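Local coordinates for protease (Helicobacter pylori, PDB 5EUF), which is a zinc-dependent peptidase of the M16 family that probably acts as a virulence factor by cleaving the human junctional adhesion molecule JAM-A, weakening the gastric epithelial barrier, at residues 102-105 with 106-110; 201-204 with 205-208; 392-395 with 396-400; 340-343 with 344-348. All blocks are in the same frame, centred on the assembly; numbering follows the deposited sequence.

Contact 1. Residues 102-105 with 106-110; sequences LDKS and LELFA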
# COMPACT_ATOMS: atom_id res chain seq x y z
N LEU B 102 16.54 -1.48 -40.36
CA LEU B 102 15.16 -1.68 -39.92
C LEU B 102 14.83 -3.16 -39.79
O LEU B 102 14.20 -3.58 -38.82
CB LEU B 102 14.18 -1.02 -40.89
CG LEU B 102 12.71 -1.33 -40.61
CD1 LEU B 102 12.29 -0.73 -39.28
CD2 LEU B 102 11.82 -0.84 -41.74
N ASP B 103 15.27 -3.95 -40.77
CA ASP B 103 14.97 -5.38 -40.80
C ASP B 103 15.62 -6.12 -39.63
O ASP B 103 14.97 -6.91 -38.96
CB ASP B 103 15.42 -5.99 -42.12
CG ASP B 103 14.92 -7.40 -42.31
OD1 ASP B 103 13.76 -7.56 -42.75
OD2 ASP B 103 15.67 -8.35 -42.02
N LYS B 104 16.90 -5.86 -39.40
CA LYS B 104 17.62 -6.51 -38.32
C LYS B 104 17.08 -6.07 -36.96
O LYS B 104 17.03 -6.87 -36.02
CB LYS B 104 19.11 -6.22 -38.41
CG LYS B 104 19.96 -7.04 -37.44
CD LYS B 104 19.84 -8.53 -37.73
CE LYS B 104 20.72 -9.34 -36.79
NZ LYS B 104 20.57 -10.81 -37.02
N SER B 105 16.67 -4.81 -36.86
CA SER B 105 16.13 -4.27 -35.62
C SER B 105 14.82 -4.95 -35.25
O SER B 105 14.58 -5.28 -34.09
CB SER B 105 15.94 -2.76 -35.72
OG SER B 105 17.18 -2.10 -35.91
N LEU B 106 13.96 -5.15 -36.25
CA LEU B 106 12.70 -5.84 -36.05
C LEU B 106 12.93 -7.30 -35.66
O LEU B 106 12.18 -7.86 -34.86
CB LEU B 106 11.84 -5.76 -37.31
CG LEU B 106 11.23 -4.38 -37.57
CD1 LEU B 106 10.34 -4.39 -38.80
CD2 LEU B 106 10.45 -3.92 -36.35
N GLU B 107 13.96 -7.90 -36.24
CA GLU B 107 14.33 -9.28 -35.92
C GLU B 107 14.73 -9.41 -34.45
O GLU B 107 14.27 -10.31 -33.75
CB GLU B 107 15.47 -9.75 -36.82
CG GLU B 107 16.01 -11.13 -36.47
CD GLU B 107 17.11 -11.59 -37.42
OE1 GLU B 107 17.50 -10.80 -38.31
OE2 GLU B 107 17.59 -12.73 -37.26
N LEU B 108 15.57 -8.49 -34.00
CA LEU B 108 16.05 -8.48 -32.63
C LEU B 108 14.92 -8.30 -31.61
O LEU B 108 14.95 -8.89 -30.53
CB LEU B 108 17.09 -7.37 -32.44
CG LEU B 108 18.42 -7.51 -33.17
CD1 LEU B 108 19.35 -6.39 -32.74
CD2 LEU B 108 19.04 -8.86 -32.89
N PHE B 109 13.95 -7.47 -31.96
CA PHE B 109 12.83 -7.20 -31.07
C PHE B 109 11.85 -8.36 -31.03
O PHE B 109 11.26 -8.65 -29.99
CB PHE B 109 12.11 -5.91 -31.48
CG PHE B 109 12.74 -4.67 -30.90
CD1 PHE B 109 13.26 -4.67 -29.62
CD2 PHE B 109 12.80 -3.50 -31.64
CE1 PHE B 109 13.84 -3.53 -29.09
CE2 PHE B 109 13.37 -2.36 -31.12
CZ PHE B 109 13.89 -2.37 -29.84
N ALA B 110 11.67 -9.03 -32.17
CA ALA B 110 10.84 -10.22 -32.22
C ALA B 110 11.52 -11.33 -31.43
O ALA B 110 10.87 -12.18 -30.82
CB ALA B 110 10.59 -10.65 -33.65

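Contact 2. Residues 201-204 with 205-208; sequences NSQK and VFEL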
# COMPACT_ATOMS: atom_id res chain seq x y z
N ASN B 201 9.42 3.62 -45.78
CA ASN B 201 8.11 3.37 -46.35
C ASN B 201 7.22 2.54 -45.43
O ASN B 201 7.67 1.55 -44.85
CB ASN B 201 8.24 2.67 -47.70
CG ASN B 201 6.91 2.17 -48.23
OD1 ASN B 201 6.60 0.98 -48.12
ND2 ASN B 201 6.13 3.07 -48.80
N SER B 202 5.96 2.95 -45.30
CA SER B 202 5.02 2.29 -44.40
C SER B 202 4.76 0.84 -44.80
O SER B 202 4.69 -0.04 -43.94
CB SER B 202 3.70 3.05 -44.36
OG SER B 202 3.86 4.32 -43.75
N GLN B 203 4.60 0.59 -46.09
CA GLN B 203 4.33 -0.76 -46.58
C GLN B 203 5.54 -1.66 -46.39
O GLN B 203 5.40 -2.88 -46.30
CB GLN B 203 3.91 -0.73 -48.06
CG GLN B 203 2.57 -0.07 -48.31
CD GLN B 203 1.40 -0.86 -47.73
OE1 GLN B 203 1.51 -2.06 -47.47
NE2 GLN B 203 0.28 -0.18 -47.52
N LYS B 204 6.72 -1.06 -46.31
CA LYS B 204 7.93 -1.81 -46.00
C LYS B 204 7.98 -2.12 -44.51
O LYS B 204 8.37 -3.22 -44.11
CB LYS B 204 9.18 -1.05 -46.42
CG LYS B 204 10.48 -1.79 -46.12
CD LYS B 204 11.70 -0.99 -46.56
CE LYS B 204 12.99 -1.71 -46.18
NZ LYS B 204 13.08 -3.06 -46.79
N VAL B 205 7.57 -1.15 -43.70
CA VAL B 205 7.48 -1.34 -42.25
C VAL B 205 6.51 -2.46 -41.92
O VAL B 205 6.82 -3.35 -41.12
CB VAL B 205 7.03 -0.04 -41.53
CG1 VAL B 205 6.69 -0.33 -40.08
CG2 VAL B 205 8.10 1.03 -41.62
N PHE B 206 5.34 -2.43 -42.55
CA PHE B 206 4.30 -3.41 -42.28
C PHE B 206 4.72 -4.82 -42.66
O PHE B 206 4.62 -5.74 -41.84
CB PHE B 206 3.01 -3.03 -43.02
CG PHE B 206 2.33 -1.82 -42.45
CD1 PHE B 206 2.46 -1.50 -41.11
CD2 PHE B 206 1.55 -1.00 -43.25
CE1 PHE B 206 1.84 -0.39 -40.58
CE2 PHE B 206 0.92 0.11 -42.73
CZ PHE B 206 1.07 0.42 -41.39
N GLU B 207 5.22 -5.00 -43.88
CA GLU B 207 5.59 -6.33 -44.36
C GLU B 207 6.78 -6.89 -43.58
O GLU B 207 6.91 -8.11 -43.43
CB GLU B 207 5.90 -6.31 -45.86
CG GLU B 207 7.20 -5.63 -46.24
CD GLU B 207 7.58 -5.86 -47.70
OE1 GLU B 207 6.80 -6.52 -48.42
OE2 GLU B 207 8.66 -5.39 -48.11
N LEU B 208 7.65 -6.01 -43.09
CA LEU B 208 8.80 -6.45 -42.31
C LEU B 208 8.40 -6.79 -40.88
O LEU B 208 8.96 -7.70 -40.27
CB LEU B 208 9.90 -5.38 -42.32
CG LEU B 208 11.10 -5.68 -43.22
CD1 LEU B 208 10.65 -5.95 -44.65
CD2 LEU B 208 12.10 -4.54 -43.18

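Contact 3. Residues 392-395 with 396-400; sequences LDLK and VSDLV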
# COMPACT_ATOMS: atom_id res chain seq x y z
N LEU B 392 -2.95 26.54 -28.09
CA LEU B 392 -2.85 27.90 -28.59
C LEU B 392 -4.17 28.67 -28.42
O LEU B 392 -4.21 29.88 -28.61
CB LEU B 392 -2.43 27.90 -30.06
CG LEU B 392 -1.09 27.21 -30.33
CD1 LEU B 392 -0.74 27.25 -31.81
CD2 LEU B 392 0.02 27.82 -29.49
N ASP B 393 -5.23 27.96 -28.08
CA ASP B 393 -6.52 28.59 -27.84
C ASP B 393 -6.76 28.77 -26.34
O ASP B 393 -7.83 29.22 -25.93
CB ASP B 393 -7.66 27.77 -28.45
CG ASP B 393 -7.63 27.77 -29.96
OD1 ASP B 393 -7.09 28.73 -30.55
OD2 ASP B 393 -8.16 26.81 -30.57
N LEU B 394 -5.77 28.42 -25.54
CA LEU B 394 -5.87 28.60 -24.09
C LEU B 394 -5.91 30.08 -23.74
O LEU B 394 -5.08 30.86 -24.20
CB LEU B 394 -4.70 27.92 -23.37
CG LEU B 394 -4.72 26.40 -23.23
CD1 LEU B 394 -3.37 25.89 -22.75
CD2 LEU B 394 -5.82 25.97 -22.27
N LYS B 395 -6.89 30.46 -22.93
CA LYS B 395 -6.92 31.81 -22.38
C LYS B 395 -6.35 31.75 -20.97
O LYS B 395 -6.27 30.67 -20.38
CB LYS B 395 -8.34 32.38 -22.37
CG LYS B 395 -8.93 32.62 -23.76
CD LYS B 395 -9.81 31.46 -24.21
CE LYS B 395 -11.01 31.28 -23.29
NZ LYS B 395 -11.87 30.14 -23.70
N VAL B 396 -5.95 32.90 -20.43
CA VAL B 396 -5.46 32.98 -19.06
C VAL B 396 -6.50 32.40 -18.10
O VAL B 396 -6.15 31.69 -17.15
CB VAL B 396 -5.15 34.44 -18.65
CG1 VAL B 396 -4.87 34.53 -17.16
CG2 VAL B 396 -3.98 34.97 -19.46
N SER B 397 -7.77 32.70 -18.37
CA SER B 397 -8.87 32.21 -17.56
C SER B 397 -8.86 30.68 -17.46
O SER B 397 -9.19 30.12 -16.41
CB SER B 397 -10.21 32.69 -18.13
OG SER B 397 -10.36 32.28 -19.48
N ASP B 398 -8.48 30.02 -18.55
CA ASP B 398 -8.40 28.56 -18.55
C ASP B 398 -7.33 28.09 -17.57
O ASP B 398 -7.54 27.13 -16.82
CB ASP B 398 -8.09 28.03 -19.96
CG ASP B 398 -9.24 28.22 -20.92
OD1 ASP B 398 -10.41 28.17 -20.47
OD2 ASP B 398 -8.99 28.42 -22.13
N LEU B 399 -6.20 28.78 -17.56
CA LEU B 399 -5.11 28.46 -16.65
C LEU B 399 -5.51 28.70 -15.20
O LEU B 399 -5.12 27.95 -14.31
CB LEU B 399 -3.87 29.28 -17.00
CG LEU B 399 -2.96 28.80 -18.13
CD1 LEU B 399 -3.68 28.81 -19.48
CD2 LEU B 399 -1.70 29.65 -18.19
N VAL B 400 -6.30 29.74 -14.96
CA VAL B 400 -6.70 30.11 -13.61
C VAL B 400 -7.84 29.21 -13.10
O VAL B 400 -7.88 28.87 -11.92
CB VAL B 400 -7.13 31.59 -13.54
CG1 VAL B 400 -7.55 31.96 -12.12
CG2 VAL B 400 -6.00 32.49 -14.01

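Contact 4. Residues 340-343 with 344-348; sequences GEIT and QAELD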
# COMPACT_ATOMS: atom_id res chain seq x y z
N GLY B 340 -5.52 35.00 -10.23
CA GLY B 340 -5.65 35.27 -11.65
C GLY B 340 -4.58 36.21 -12.18
O GLY B 340 -4.77 36.85 -13.21
N GLU B 341 -3.46 36.29 -11.47
CA GLU B 341 -2.39 37.21 -11.85
C GLU B 341 -1.45 36.58 -12.87
O GLU B 341 -0.31 36.24 -12.55
CB GLU B 341 -1.61 37.67 -10.62
CG GLU B 341 -2.41 38.54 -9.67
CD GLU B 341 -1.57 39.15 -8.57
OE1 GLU B 341 -2.14 39.79 -7.67
OE2 GLU B 341 -0.33 38.99 -8.62
N ILE B 342 -1.94 36.43 -14.10
CA ILE B 342 -1.10 36.04 -15.23
C ILE B 342 -1.18 37.08 -16.33
O ILE B 342 -2.26 37.36 -16.85
CB ILE B 342 -1.51 34.68 -15.81
CG1 ILE B 342 -1.78 33.67 -14.70
CG2 ILE B 342 -0.45 34.18 -16.77
CD1 ILE B 342 -2.34 32.36 -15.22
N THR B 343 -0.04 37.66 -16.68
CA THR B 343 -0.01 38.70 -17.71
C THR B 343 -0.28 38.10 -19.08
O THR B 343 0.00 36.92 -19.33
CB THR B 343 1.34 39.43 -17.75
OG1 THR B 343 2.31 38.61 -18.40
CG2 THR B 343 1.81 39.77 -16.34
N GLN B 344 -0.81 38.92 -19.98
CA GLN B 344 -1.01 38.50 -21.37
C GLN B 344 0.34 38.19 -22.01
O GLN B 344 0.44 37.29 -22.84
CB GLN B 344 -1.75 39.58 -22.16
CG GLN B 344 -3.25 39.56 -21.94
CD GLN B 344 -3.90 38.28 -22.44
OE1 GLN B 344 -3.52 37.75 -23.49
NE2 GLN B 344 -4.86 37.77 -21.69
N ALA B 345 1.37 38.93 -21.60
CA ALA B 345 2.73 38.69 -22.06
C ALA B 345 3.23 37.31 -21.64
O ALA B 345 3.87 36.61 -22.42
CB ALA B 345 3.66 39.78 -21.55
N GLU B 346 2.94 36.92 -20.40
CA GLU B 346 3.36 35.62 -19.89
C GLU B 346 2.72 34.49 -20.68
O GLU B 346 3.40 33.56 -21.12
CB GLU B 346 3.01 35.48 -18.41
CG GLU B 346 4.02 36.11 -17.46
CD GLU B 346 3.63 35.96 -16.00
OE1 GLU B 346 2.49 36.31 -15.64
OE2 GLU B 346 4.48 35.48 -15.22
N LEU B 347 1.41 34.58 -20.86
CA LEU B 347 0.66 33.58 -21.62
C LEU B 347 1.18 33.46 -23.05
O LEU B 347 1.20 32.38 -23.63
CB LEU B 347 -0.83 33.93 -21.63
CG LEU B 347 -1.74 33.01 -22.46
CD1 LEU B 347 -1.86 31.64 -21.80
CD2 LEU B 347 -3.10 33.64 -22.68
N ASP B 348 1.61 34.59 -23.61
CA ASP B 348 2.08 34.61 -24.99
C ASP B 348 3.44 33.93 -25.12
O ASP B 348 3.70 33.26 -26.12
CB ASP B 348 2.16 36.05 -25.50
CG ASP B 348 2.21 36.14 -27.01
OD1 ASP B 348 1.46 35.39 -27.66
OD2 ASP B 348 2.99 36.95 -27.53

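Contact 1. Residues 102-105 with 106-110
K104 and E107 form an i to i+3 salt bridge on a partly exposed side of helix 102-113, between helices 70-77 and 202-213; this alpha-helix packs on the six-stranded sheet of the M16 peptidase domain. The lysine leaves the helix with CG anti to its N (chi1 -171°) and then bends at chi2, which carries the rest of its chain toward the glutamate; the chain of E107 is extended beyond CG. The two side chains meet at a slant. K104 NZ lies 3.3 Å from E107 OE1, a weak hydrogen bond within the ion pair, and K104 CD lies beside the same oxygen. D103, one residue before the lysine, also brings a carboxylate into the neighbourhood of E107, and K104 probably offsets part of this like charge.

One face of the helix is apolar. L102 and L106 lie side by side and point the same way, L102 CD1 being 4.2 Å from L106 CG, and both reach V33 of strand 30-37. L108 instead turns to F71, I74 and V75 of helix 70-77. The hydroxyl of S105 is satisfied one turn back, by N101 O, while its side chain rests on I95 and T97 of strand 91-98. F109 packs on V35, Y93 and I95, its side chain about 10 Å from that of E56, the probable proton acceptor.

Regular i to i+4 backbone bonds run beneath these side chains, among them L106 N to L102 O at 3.0 Å. F109 N donates to S105 O at 3.1 Å, and S105 O also sits 3.5 Å from F109 CD2, oblique to the ring.

Contact 2. Residues 201-204 with 205-208
F206 lays its ring against the backbone of the preceding turn: S202 O sits 3.2 Å above the F206 ring plane, displaced toward the rim, and accepts the hydrogen bond from F206 N at 2.8 Å. With CG beside the backbone N (chi1 -71°), the ring swings back toward the start of helix 202-213, and one of its faces meets the carbonyl of S202. The N-terminus of this helix is capped by N201, whose OD1 accepts from K204 N at 2.7 Å with a bent N-H...O angle of 131°. N201 O accepts from V205 N at 2.9 Å, so both oxygens of N201 hold amides of the first turn.

K204 is extended until its last torsion, where it turns and passes across L208; K204 NZ makes only a loose approach to L208 CD2, at 4.0 Å. The lysine also touches E99, and the E207 carboxylate is near its ammonium but not in contact. E207 has its CG lodged between its own N and carbonyl carbon (chi1 72°), and this sets E207 CG over the preceding turn, 3.3 Å from Q203 O. E207 N bonds to Q203 O at 3.2 Å. On V205, the CG2 branch is the one directed back at N201 O.

The buried side of the helix spans several elements. F206 covers E9 and V11 of strand 9-12 and V19 of strand 18-23; S202 OG bonds to S21 OG in that second strand; and L208 fits against L102, D103 and L106 of helix 102-113.

Contact 3. Residues 392-395 with 396-400
K395 is the N-cap of helix 396-406, and D398, the third helical residue, folds back to bond the N-cap's own N-H. K395 N donates to D398 OD2 at 3.0 Å, a nearly straight bond (175°) that reaches the oxygen from above the carboxylate plane. D398 is placed for this by having CG beside its own N (chi1 -69°), which turns the carboxylate toward the loop. In the opposite direction K395 O receives D398 N at 2.9 Å and L399 N at 3.4 Å, both weak. Beside the polar pair, L394 CD2 packs on D398 CB at 3.8 Å and L394 CB on L399 CD1 at 4.1 Å; L394 also meets V267, A268 and A271 of helix 266-276, and L399 meets L272 there.

The K395 chain doubles over at chi2 and chi3, so that K395 NZ returns to within 3.7 Å of D398 OD2, a long salt bridge. D398 OD1 has a second cation, R401, one turn further on. With an N-H, a lysine and an arginine about it at a helix N-terminus, the D398 carboxylate would probably be stabilised in its charged form.

Contact 4. Residues 340-343 with 344-348
A capping box opens helix 344-361, with T343 as N-cap and E346 three residues on, each side chain bonding to the other's backbone N-H. E346 N donates to T343 OG1 at 2.7 Å, and T343 N returns a bond to E346 OE1 at 3.1 Å, using that oxygen's anti lone pair. T343 OG1 stands between its own N and carbonyl carbon (chi1 77°), a torsion that brings the hydroxyl round to E346 N. The two side chains cross at about a right angle: T343 OG1 lies 3.2 Å from E346 CG, and the methyl T343 CG2 is 3.6 Å from E346 OE1.

I342 crosses E346 in a similar way, with I342 CG2 3.8 Å from E346 OE1, and also packs on L337 of helix 323-338 and on V396 and V400 of helix 396-406. E346 OE2 is hydrogen-bonded to W283 NE1, which gives each carboxylate oxygen its own N-H donor and should fix its rotation. T343 O accepts L347 N at 3.1 Å. G340 ends the previous helix in a Schellman motif, and E341 is the centre of an inverse gamma turn. The whole is a short helix-to-helix connection: Schellman stop, then capping-box start.

The four contacts form two pairs far apart in the chain, with centres about 41 Å or more apart between the pairs. Contacts 1 and 2 touch where helices 102-113 and 202-213 pack together beside the six-stranded sheet, L102 CD2 lying 4.2 Å from V205 CG2. Contacts 3 and 4 have centres about 9 Å apart, with V396 wedged against I342, Q344 and L347. Contact 1 is the most buried and lies within a helix, its buried residues facing the sheet and helices, with one ion pair on a partly exposed side. The other three are partly buried helix starts whose chemistry differs: an asparagine caps contact 2, a reciprocal threonine-glutamate box caps contact 4, and in contact 3 an aspartate holds the N-cap amide.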